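Side-chain contacts in ORF10 (PDB 6RIW), which probably builds beta-ketoacyl chains in polyunsaturated fatty acid synthesis, this chain being the ketosynthase and chain length factor part of a longer multidomain synthase: residues Y137-V140 against V141-A144; I601-S604 against L605-G609; I610-T613 against V614-E618; E619-N622 against I623-G627. All blocks are in the same frame, centred on the assembly; numbering follows the deposited sequence.

Interaction 1. Residues Y137-V140 against V141-A144; sequences YHQV and VDNA
The carboxamides of Q139 and N143, one helical turn apart, meet amide to amide: N143 ND2 donates to Q139 OE1 at 3.0 Å. The two planes are turned 72° against each other, and the donor stands above the carbonyl plane of Q139 instead of within it, so the bond misses the lone-pair direction. Two torsions bring the acceptor there. Q139 carries CG trans to its own N (chi1 -177°), and the bend at chi2 (71°) folds the chain along the helix until OE1 lies over N143. The same N143 ND2 also makes a weak bond to the neighbouring D142 OD1, at 2.8 Å, so two acceptors share this nitrogen, while N143 OD1 accepts from N512 and N514. D142 itself is drawn elsewhere, to the backbone N of L155 and to K146. Beneath the amides the helical pattern is regular, with N143 N to Q139 O at 2.9 Å, and V141 CG2 rests 3.4 Å from Y137 O. All of this belongs to helix 129-148 of the first ketosynthase-family region. V140 and A144 pack on helix 917-922, Q139 and V140 on helix 513-519, and H138 on helix 597-608.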
loop_
_atom_site.group_PDB
_atom_site.type_symbol
_atom_site.label_atom_id
_atom_site.label_comp_id
_atom_site.label_asym_id
_atom_site.label_seq_id
_atom_site.Cartn_x
_atom_site.Cartn_y
_atom_site.Cartn_z
ATOM N N TYR A 137 -23.607 -0.664 -2.604
ATOM C CA TYR A 137 -23.986 -1.736 -3.526
ATOM C C TYR A 137 -25.255 -2.425 -3.062
ATOM O O TYR A 137 -26.090 -2.826 -3.888
ATOM C CB TYR A 137 -22.875 -2.773 -3.653
ATOM C CG TYR A 137 -21.492 -2.196 -3.495
ATOM C CD1 TYR A 137 -21.079 -1.139 -4.313
ATOM C CD2 TYR A 137 -20.601 -2.711 -2.536
ATOM C CE1 TYR A 137 -19.823 -0.576 -4.166
ATOM C CE2 TYR A 137 -19.334 -2.174 -2.383
ATOM C CZ TYR A 137 -18.946 -1.117 -3.213
ATOM O OH TYR A 137 -17.698 -0.560 -3.067
ATOM N N HIS A 138 -25.401 -2.611 -1.753
ATOM C CA HIS A 138 -26.478 -3.467 -1.264
ATOM C C HIS A 138 -27.813 -2.741 -1.221
ATOM O O HIS A 138 -28.858 -3.379 -1.393
ATOM C CB HIS A 138 -26.074 -4.064 0.099
ATOM C CG HIS A 138 -24.911 -5.006 -0.011
ATOM N ND1 HIS A 138 -24.036 -5.258 1.028
ATOM C CD2 HIS A 138 -24.469 -5.740 -1.063
ATOM C CE1 HIS A 138 -23.119 -6.125 0.622
ATOM N NE2 HIS A 138 -23.360 -6.429 -0.645
ATOM N N GLN A 139 -27.816 -1.411 -1.094
ATOM C CA GLN A 139 -29.072 -0.697 -1.293
ATOM C C GLN A 139 -29.562 -0.874 -2.721
ATOM O O GLN A 139 -30.765 -1.053 -2.960
ATOM C CB GLN A 139 -28.922 0.797 -0.971
ATOM C CG GLN A 139 -30.267 1.585 -1.092
ATOM C CD GLN A 139 -31.255 1.237 0.023
ATOM O OE1 GLN A 139 -32.480 1.206 -0.182
ATOM N NE2 GLN A 139 -30.724 0.961 1.204
ATOM N N VAL A 140 -28.644 -0.801 -3.692
ATOM C CA VAL A 140 -29.052 -0.957 -5.083
ATOM C C VAL A 140 -29.547 -2.380 -5.329
ATOM O O VAL A 140 -30.585 -2.574 -5.967
ATOM C CB VAL A 140 -27.908 -0.574 -6.041
ATOM C CG1 VAL A 140 -28.351 -0.764 -7.503
ATOM C CG2 VAL A 140 -27.481 0.869 -5.807
ATOM N N VAL A 141 -28.843 -3.388 -4.798
ATOM C CA VAL A 141 -29.318 -4.774 -4.918
ATOM C C VAL A 141 -30.687 -4.920 -4.273
ATOM O O VAL A 141 -31.607 -5.504 -4.858
ATOM C CB VAL A 141 -28.315 -5.766 -4.302
ATOM C CG1 VAL A 141 -28.940 -7.201 -4.226
ATOM C CG2 VAL A 141 -27.011 -5.822 -5.100
ATOM N N ASP A 142 -30.843 -4.388 -3.053
ATOM C CA ASP A 142 -32.135 -4.443 -2.369
ATOM C C ASP A 142 -33.254 -3.883 -3.234
ATOM O O ASP A 142 -34.314 -4.512 -3.392
ATOM C CB ASP A 142 -32.070 -3.668 -1.050
ATOM C CG ASP A 142 -33.443 -3.505 -0.393
ATOM O OD1 ASP A 142 -34.204 -2.587 -0.790
ATOM O OD2 ASP A 142 -33.760 -4.294 0.534
ATOM N N ASN A 143 -33.059 -2.675 -3.777
ATOM C CA ASN A 143 -34.136 -2.037 -4.521
ATOM C C ASN A 143 -34.439 -2.773 -5.821
ATOM O O ASN A 143 -35.602 -2.820 -6.241
ATOM C CB ASN A 143 -33.798 -0.586 -4.819
ATOM C CG ASN A 143 -33.635 0.259 -3.569
ATOM O OD1 ASN A 143 -33.283 1.434 -3.663
ATOM N ND2 ASN A 143 -33.866 -0.337 -2.390
ATOM N N ALA A 144 -33.418 -3.331 -6.476
ATOM C CA ALA A 144 -33.664 -4.129 -7.675
ATOM C C ALA A 144 -34.502 -5.362 -7.351
ATOM O O ALA A 144 -35.418 -5.718 -8.105
ATOM C CB ALA A 144 -32.341 -4.554 -8.315
#

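Interaction 2. Residues I601-S604 against L605-G609; sequences IEDS and LLQQG
I601 and L605 meet through methyl groups, I601 CG2 lying 3.9 Å from L605 CD1, with the two branched chains set at a slant to each other one turn apart. L605 keeps CG beside its own N (chi1 -66°), which also brings CG to 3.3 Å from I601 O, so the leucine leans back over the preceding turn. Q607 leans back similarly over D603: its extended chain runs past the D603 carbonyl, with CG 3.4 Å from D603 O, and ends with NE2 3.9 Å from D603 CB, an approach of amide to methylene without a polar bond. The other amide atom, Q607 OE1, accepts from the backbone N of N945. A leucine in place of Q607 would probably leave the backbone N-H of N945 without this acceptor. Q608 CG sits 3.2 Å from S604 O, and a water donates to Q608 OE1 at 3.0 Å and weakly to S604 O. The helix ends in a Schellman motif: G609, at positive phi (96°), directs its N to L606 O at 3.2 Å, and I610 N probably bonds to L605 O at 3.1 Å, an oxygen that G609 N also reaches weakly. Helix 597-608 is flanked by helix 614-628, where L620 meets both I601 and L605, while T621 packs on I601 and R617 on L605. Away from that helix, S604 OG bonds to Q154 O and Q608 reaches D152, Q154 and N942.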
loop_
_atom_site.group_PDB
_atom_site.type_symbol
_atom_site.label_atom_id
_atom_site.label_comp_id
_atom_site.label_asym_id
_atom_site.label_seq_id
_atom_site.Cartn_x
_atom_site.Cartn_y
_atom_site.Cartn_z
ATOM N N ILE A 601 -28.610 -13.075 1.084
ATOM C CA ILE A 601 -29.846 -13.500 0.419
ATOM C C ILE A 601 -30.461 -14.683 1.160
ATOM O O ILE A 601 -31.680 -14.752 1.339
ATOM C CB ILE A 601 -29.583 -13.853 -1.060
ATOM C CG1 ILE A 601 -29.063 -12.638 -1.840
ATOM C CG2 ILE A 601 -30.854 -14.394 -1.702
ATOM C CD1 ILE A 601 -30.106 -11.629 -2.153
ATOM N N GLU A 602 -29.633 -15.624 1.609
ATOM C CA GLU A 602 -30.174 -16.738 2.392
ATOM C C GLU A 602 -30.920 -16.229 3.620
ATOM O O GLU A 602 -32.060 -16.641 3.886
ATOM C CB GLU A 602 -29.063 -17.709 2.793
ATOM C CG GLU A 602 -29.580 -18.901 3.595
ATOM C CD GLU A 602 -28.484 -19.877 4.006
ATOM O OE1 GLU A 602 -27.391 -19.439 4.443
ATOM O OE2 GLU A 602 -28.729 -21.099 3.906
ATOM N N ASP A 603 -30.297 -15.309 4.370
ATOM C CA ASP A 603 -30.932 -14.755 5.566
ATOM C C ASP A 603 -32.225 -14.025 5.235
ATOM O O ASP A 603 -33.204 -14.109 5.988
ATOM C CB ASP A 603 -29.976 -13.802 6.284
ATOM C CG ASP A 603 -28.851 -14.524 6.996
ATOM O OD1 ASP A 603 -28.882 -15.778 7.072
ATOM O OD2 ASP A 603 -27.920 -13.833 7.476
ATOM N N SER A 604 -32.237 -13.265 4.138
ATOM C CA SER A 604 -33.433 -12.534 3.746
ATOM C C SER A 604 -34.589 -13.483 3.457
ATOM O O SER A 604 -35.713 -13.269 3.923
ATOM C CB SER A 604 -33.124 -11.682 2.511
ATOM O OG SER A 604 -32.502 -10.473 2.880
ATOM N N LEU A 605 -34.342 -14.499 2.631
ATOM C CA LEU A 605 -35.391 -15.458 2.284
ATOM C C LEU A 605 -35.924 -16.168 3.519
ATOM O O LEU A 605 -37.143 -16.332 3.678
ATOM C CB LEU A 605 -34.850 -16.486 1.301
ATOM C CG LEU A 605 -34.485 -15.909 -0.064
ATOM C CD1 LEU A 605 -33.650 -16.957 -0.789
ATOM C CD2 LEU A 605 -35.751 -15.539 -0.840
ATOM N N LEU A 606 -35.019 -16.600 4.399
ATOM C CA LEU A 606 -35.438 -17.244 5.639
ATOM C C LEU A 606 -36.281 -16.301 6.480
ATOM O O LEU A 606 -37.417 -16.618 6.855
ATOM C CB LEU A 606 -34.196 -17.708 6.413
ATOM C CG LEU A 606 -34.415 -18.816 7.442
ATOM C CD1 LEU A 606 -34.978 -20.042 6.765
ATOM C CD2 LEU A 606 -33.100 -19.125 8.129
ATOM N N GLN A 607 -35.742 -15.125 6.794
ATOM C CA GLN A 607 -36.425 -14.265 7.744
ATOM C C GLN A 607 -37.751 -13.773 7.203
ATOM O O GLN A 607 -38.692 -13.588 7.983
ATOM C CB GLN A 607 -35.534 -13.093 8.142
ATOM C CG GLN A 607 -34.411 -13.535 9.072
ATOM C CD GLN A 607 -33.352 -12.488 9.253
ATOM O OE1 GLN A 607 -33.627 -11.288 9.229
ATOM N NE2 GLN A 607 -32.121 -12.938 9.463
ATOM N N GLN A 608 -37.862 -13.575 5.881
ATOM C CA GLN A 608 -39.100 -13.016 5.363
ATOM C C GLN A 608 -40.167 -14.076 5.130
ATOM O O GLN A 608 -41.316 -13.716 4.858
ATOM C CB GLN A 608 -38.839 -12.239 4.067
ATOM C CG GLN A 608 -37.959 -10.995 4.323
ATOM C CD GLN A 608 -38.250 -9.867 3.346
ATOM O OE1 GLN A 608 -37.811 -9.914 2.214
ATOM N NE2 GLN A 608 -38.970 -8.838 3.796
ATOM N N GLY A 609 -39.808 -15.349 5.216
ATOM C CA GLY A 609 -40.781 -16.418 5.198
ATOM C C GLY A 609 -41.014 -17.053 3.852
ATOM O O GLY A 609 -42.038 -17.723 3.670
HETATM O O HOH W 1 -37.189 -12.594 1.027
#

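Interaction 3. Residues I610-T613 against V614-E618; sequences INLT and VEQRE
R617 N donates to T613 O at 2.9 Å, the shortest polar bond here, and closes the first regular turn of helix 614-628. Around it T613 and Q616 bond in both directions. Q616 OE1 accepts the backbone N-H of T613 at 3.1 Å, with an N-H...O angle of 163° and the donor tilted 24° from the amide's carbonyl plane; T613 OG1 in turn accepts from Q616 N at 3.1 Å. Such a reciprocal pair, side chain to backbone both ways, is a capping box, with T613 as the N-cap of the helix. The threonine can do this because chi1 of 60° places OG1 between its own N and carbonyl carbon, facing the first turn, while CG2 turns beside the N. Q616 is extended beyond CG, so its chain runs obliquely past the hydroxyl, CG lying 3.3 Å from T613 OG1, before the amide oxygen arrives at the T613 N-H. L612 runs across Q616 at about a right angle; its CB and CD2 are each 3.6 Å from Q616 OE1, an apolar flank to the accepting oxygen. Further along R617, V614 CA lies over one guanidinium face, offset toward the rim. L612 touches L605 of helix 597-608, and Q616 reaches helix 929-934 at A931 and I932.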
loop_
_atom_site.group_PDB
_atom_site.type_symbol
_atom_site.label_atom_id
_atom_site.label_comp_id
_atom_site.label_asym_id
_atom_site.label_seq_id
_atom_site.Cartn_x
_atom_site.Cartn_y
_atom_site.Cartn_z
ATOM N N ILE A 610 -40.101 -16.881 2.903
ATOM C CA ILE A 610 -40.267 -17.427 1.559
ATOM C C ILE A 610 -39.307 -18.596 1.407
ATOM O O ILE A 610 -38.081 -18.412 1.369
ATOM C CB ILE A 610 -40.031 -16.367 0.482
ATOM C CG1 ILE A 610 -41.022 -15.220 0.666
ATOM C CG2 ILE A 610 -40.158 -16.996 -0.912
ATOM C CD1 ILE A 610 -42.493 -15.599 0.467
ATOM N N ASN A 611 -39.857 -19.802 1.317
ATOM C CA ASN A 611 -39.070 -21.032 1.316
ATOM C C ASN A 611 -38.869 -21.437 -0.141
ATOM O O ASN A 611 -39.680 -22.156 -0.717
ATOM C CB ASN A 611 -39.768 -22.135 2.122
ATOM C CG ASN A 611 -39.011 -23.467 2.089
ATOM O OD1 ASN A 611 -37.774 -23.500 2.025
ATOM N ND2 ASN A 611 -39.754 -24.576 2.151
ATOM N N LEU A 612 -37.783 -20.955 -0.744
ATOM C CA LEU A 612 -37.396 -21.410 -2.071
ATOM C C LEU A 612 -36.642 -22.731 -1.980
ATOM O O LEU A 612 -36.079 -23.078 -0.937
ATOM C CB LEU A 612 -36.504 -20.375 -2.761
ATOM C CG LEU A 612 -37.053 -18.975 -2.939
ATOM C CD1 LEU A 612 -36.024 -18.139 -3.692
ATOM C CD2 LEU A 612 -38.375 -19.031 -3.689
ATOM N N THR A 613 -36.613 -23.469 -3.092
ATOM C CA THR A 613 -35.748 -24.637 -3.134
ATOM C C THR A 613 -34.288 -24.197 -3.085
ATOM O O THR A 613 -33.959 -23.024 -3.297
ATOM C CB THR A 613 -35.981 -25.486 -4.394
ATOM O OG1 THR A 613 -35.718 -24.710 -5.567
ATOM C CG2 THR A 613 -37.406 -26.026 -4.451
ATOM N N VAL A 614 -33.403 -25.152 -2.789
ATOM C CA VAL A 614 -31.977 -24.834 -2.787
ATOM C C VAL A 614 -31.551 -24.319 -4.156
ATOM O O VAL A 614 -30.763 -23.367 -4.265
ATOM C CB VAL A 614 -31.146 -26.058 -2.368
ATOM C CG1 VAL A 614 -29.663 -25.759 -2.524
ATOM C CG2 VAL A 614 -31.473 -26.437 -0.932
ATOM N N GLU A 615 -32.082 -24.920 -5.221
ATOM C CA GLU A 615 -31.684 -24.503 -6.564
ATOM C C GLU A 615 -32.235 -23.125 -6.909
ATOM O O GLU A 615 -31.558 -22.335 -7.581
ATOM C CB GLU A 615 -32.127 -25.545 -7.592
ATOM C CG GLU A 615 -31.507 -26.923 -7.336
ATOM C CD GLU A 615 -31.246 -27.729 -8.612
ATOM O OE1 GLU A 615 -30.416 -28.667 -8.550
ATOM O OE2 GLU A 615 -31.869 -27.433 -9.663
ATOM N N GLN A 616 -33.458 -22.814 -6.463
ATOM C CA GLN A 616 -34.012 -21.483 -6.696
ATOM C C GLN A 616 -33.201 -20.418 -5.967
ATOM O O GLN A 616 -32.950 -19.329 -6.509
ATOM C CB GLN A 616 -35.469 -21.418 -6.242
ATOM C CG GLN A 616 -36.442 -22.011 -7.251
ATOM C CD GLN A 616 -37.840 -22.119 -6.694
ATOM O OE1 GLN A 616 -38.037 -22.185 -5.474
ATOM N NE2 GLN A 616 -38.823 -22.120 -7.580
ATOM N N ARG A 617 -32.823 -20.705 -4.719
ATOM C CA ARG A 617 -32.071 -19.743 -3.918
ATOM C C ARG A 617 -30.694 -19.488 -4.518
ATOM O O ARG A 617 -30.208 -18.348 -4.518
ATOM C CB ARG A 617 -31.949 -20.260 -2.477
ATOM C CG ARG A 617 -31.037 -19.438 -1.578
ATOM C CD ARG A 617 -31.119 -19.904 -0.128
ATOM N NE ARG A 617 -30.211 -21.014 0.132
ATOM C CZ ARG A 617 -30.599 -22.216 0.553
ATOM N NH1 ARG A 617 -31.888 -22.465 0.762
ATOM N NH2 ARG A 617 -29.694 -23.171 0.762
ATOM N N GLU A 618 -30.045 -20.535 -5.038
ATOM C CA GLU A 618 -28.733 -20.344 -5.657
ATOM C C GLU A 618 -28.834 -19.514 -6.924
ATOM O O GLU A 618 -27.998 -18.630 -7.158
ATOM C CB GLU A 618 -28.077 -21.688 -5.955
ATOM C CG GLU A 618 -27.644 -22.403 -4.673
ATOM C CD GLU A 618 -26.968 -23.732 -4.930
ATOM O OE1 GLU A 618 -27.114 -24.261 -6.055
ATOM O OE2 GLU A 618 -26.308 -24.251 -3.998
#

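Interaction 4. Residues E619-N622 against I623-G627; sequences ELTN and IAKDG
T621 and K625 lie side by side one turn apart and point the same way, with T621 CG2 packed against the lysine's alkyl chain, 3.8 Å from CE and 4.0 Å from CD. Chi1 of -57° at T621 sets CG2 trans to its N and toward the lysine, while OG1 lies beside the N and hydrogen-bonds to R617 O. K625 is extended from CG to NZ, and its CG skims T621 O at 3.3 Å. A second, longer link is made through water: N622 OD1 accepts from a water at 2.9 Å, and that water accepts from K625 NZ, also at 2.9 Å, so a side chain three residues back is joined to the ammonium group. On another side of the helix E619 and I623 meet at a slant. I623 CG1 is 3.2 Å from E619 O, and its CD1 is 4.2 Å from E619 OE2, which hydrogen-bonds to S926. Outside this first layer, the ammonium group of K625 is positioned by a salt bridge to D56 and a bond to T598 OG1, while D626 forms a salt bridge with R594. A methionine in place of K625 would probably deprive D56 of this salt bridge, and T598 and the bridging water of their bond to the ammonium group. These residues make up the middle and most of the C-terminal part of helix 614-628. L620 packs on L145 and A624 on V141, both of helix 129-148; A624 also touches L597 of helix 597-608.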
loop_
_atom_site.group_PDB
_atom_site.type_symbol
_atom_site.label_atom_id
_atom_site.label_comp_id
_atom_site.label_asym_id
_atom_site.label_seq_id
_atom_site.Cartn_x
_atom_site.Cartn_y
_atom_site.Cartn_z
ATOM N N GLU A 619 -29.862 -19.768 -7.735
ATOM C CA GLU A 619 -30.075 -18.978 -8.941
ATOM C C GLU A 619 -30.374 -17.518 -8.617
ATOM O O GLU A 619 -29.845 -16.618 -9.270
ATOM C CB GLU A 619 -31.217 -19.572 -9.757
ATOM C CG GLU A 619 -31.577 -18.746 -10.978
ATOM C CD GLU A 619 -30.572 -18.927 -12.111
ATOM O OE1 GLU A 619 -29.671 -19.796 -11.977
ATOM O OE2 GLU A 619 -30.691 -18.213 -13.135
ATOM N N LEU A 620 -31.244 -17.262 -7.640
ATOM C CA LEU A 620 -31.509 -15.886 -7.231
ATOM C C LEU A 620 -30.236 -15.208 -6.726
ATOM O O LEU A 620 -29.961 -14.043 -7.057
ATOM C CB LEU A 620 -32.581 -15.873 -6.146
ATOM C CG LEU A 620 -32.979 -14.499 -5.609
ATOM C CD1 LEU A 620 -33.622 -13.669 -6.688
ATOM C CD2 LEU A 620 -33.928 -14.692 -4.445
ATOM N N THR A 621 -29.471 -15.918 -5.897
ATOM C CA THR A 621 -28.217 -15.376 -5.376
ATOM C C THR A 621 -27.244 -15.072 -6.511
ATOM O O THR A 621 -26.614 -14.011 -6.527
ATOM C CB THR A 621 -27.604 -16.352 -4.370
ATOM O OG1 THR A 621 -28.552 -16.603 -3.315
ATOM C CG2 THR A 621 -26.357 -15.753 -3.749
ATOM N N ASN A 622 -27.149 -15.964 -7.493
ATOM C CA ASN A 622 -26.218 -15.752 -8.604
ATOM C C ASN A 622 -26.598 -14.537 -9.445
ATOM O O ASN A 622 -25.717 -13.816 -9.938
ATOM C CB ASN A 622 -26.166 -17.002 -9.476
ATOM C CG ASN A 622 -25.341 -18.100 -8.855
ATOM O OD1 ASN A 622 -24.518 -17.844 -7.968
ATOM N ND2 ASN A 622 -25.557 -19.335 -9.303
ATOM N N ILE A 623 -27.897 -14.294 -9.622
ATOM C CA ILE A 623 -28.340 -13.129 -10.384
ATOM C C ILE A 623 -27.920 -11.844 -9.681
ATOM O O ILE A 623 -27.402 -10.913 -10.310
ATOM C CB ILE A 623 -29.860 -13.164 -10.598
ATOM C CG1 ILE A 623 -30.274 -14.348 -11.481
ATOM C CG2 ILE A 623 -30.352 -11.847 -11.223
ATOM C CD1 ILE A 623 -31.776 -14.579 -11.405
ATOM N N ALA A 624 -28.164 -11.771 -8.371
ATOM C CA ALA A 624 -27.764 -10.595 -7.593
ATOM C C ALA A 624 -26.247 -10.422 -7.591
ATOM O O ALA A 624 -25.752 -9.303 -7.768
ATOM C CB ALA A 624 -28.292 -10.711 -6.159
ATOM N N LYS A 625 -25.501 -11.513 -7.380
ATOM C CA LYS A 625 -24.038 -11.444 -7.354
ATOM C C LYS A 625 -23.486 -10.891 -8.663
ATOM O O LYS A 625 -22.596 -10.023 -8.669
ATOM C CB LYS A 625 -23.458 -12.833 -7.097
ATOM C CG LYS A 625 -23.545 -13.311 -5.639
ATOM C CD LYS A 625 -22.905 -14.684 -5.558
ATOM C CE LYS A 625 -22.659 -15.108 -4.102
ATOM N NZ LYS A 625 -22.305 -16.558 -4.045
ATOM N N ASP A 626 -23.981 -11.412 -9.792
ATOM C CA ASP A 626 -23.462 -10.980 -11.087
ATOM C C ASP A 626 -23.763 -9.515 -11.361
ATOM O O ASP A 626 -23.034 -8.875 -12.132
ATOM C CB ASP A 626 -24.035 -11.857 -12.194
ATOM C CG ASP A 626 -23.435 -13.252 -12.200
ATOM O OD1 ASP A 626 -22.449 -13.492 -11.455
ATOM O OD2 ASP A 626 -23.954 -14.120 -12.941
ATOM N N GLY A 627 -24.797 -8.965 -10.723
ATOM C CA GLY A 627 -25.044 -7.544 -10.832
ATOM C C GLY A 627 -23.958 -6.705 -10.186
ATOM O O GLY A 627 -23.647 -5.612 -10.665
HETATM O O HOH W 2 -24.358 -18.348 -5.167
#

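From the N terminus, interaction 1 comes first, within helix 129-148 of the first ketosynthase-family region; interactions 2, 3 and 4 follow in series within the second. All are local, so none nests in or crosses another. Interaction 2 ends helix 597-608, and interaction 3 carries the chain through the turn into helix 614-628. Interaction 4 continues that helix and brings it back alongside its predecessor, and it meets interaction 3 where L620 CD2 lies 4.1 Å from L612 CD1. Interaction 1 joins the group where helix 129-148 packs against interaction 4, tying the two family regions together, their centres being 12 Å apart.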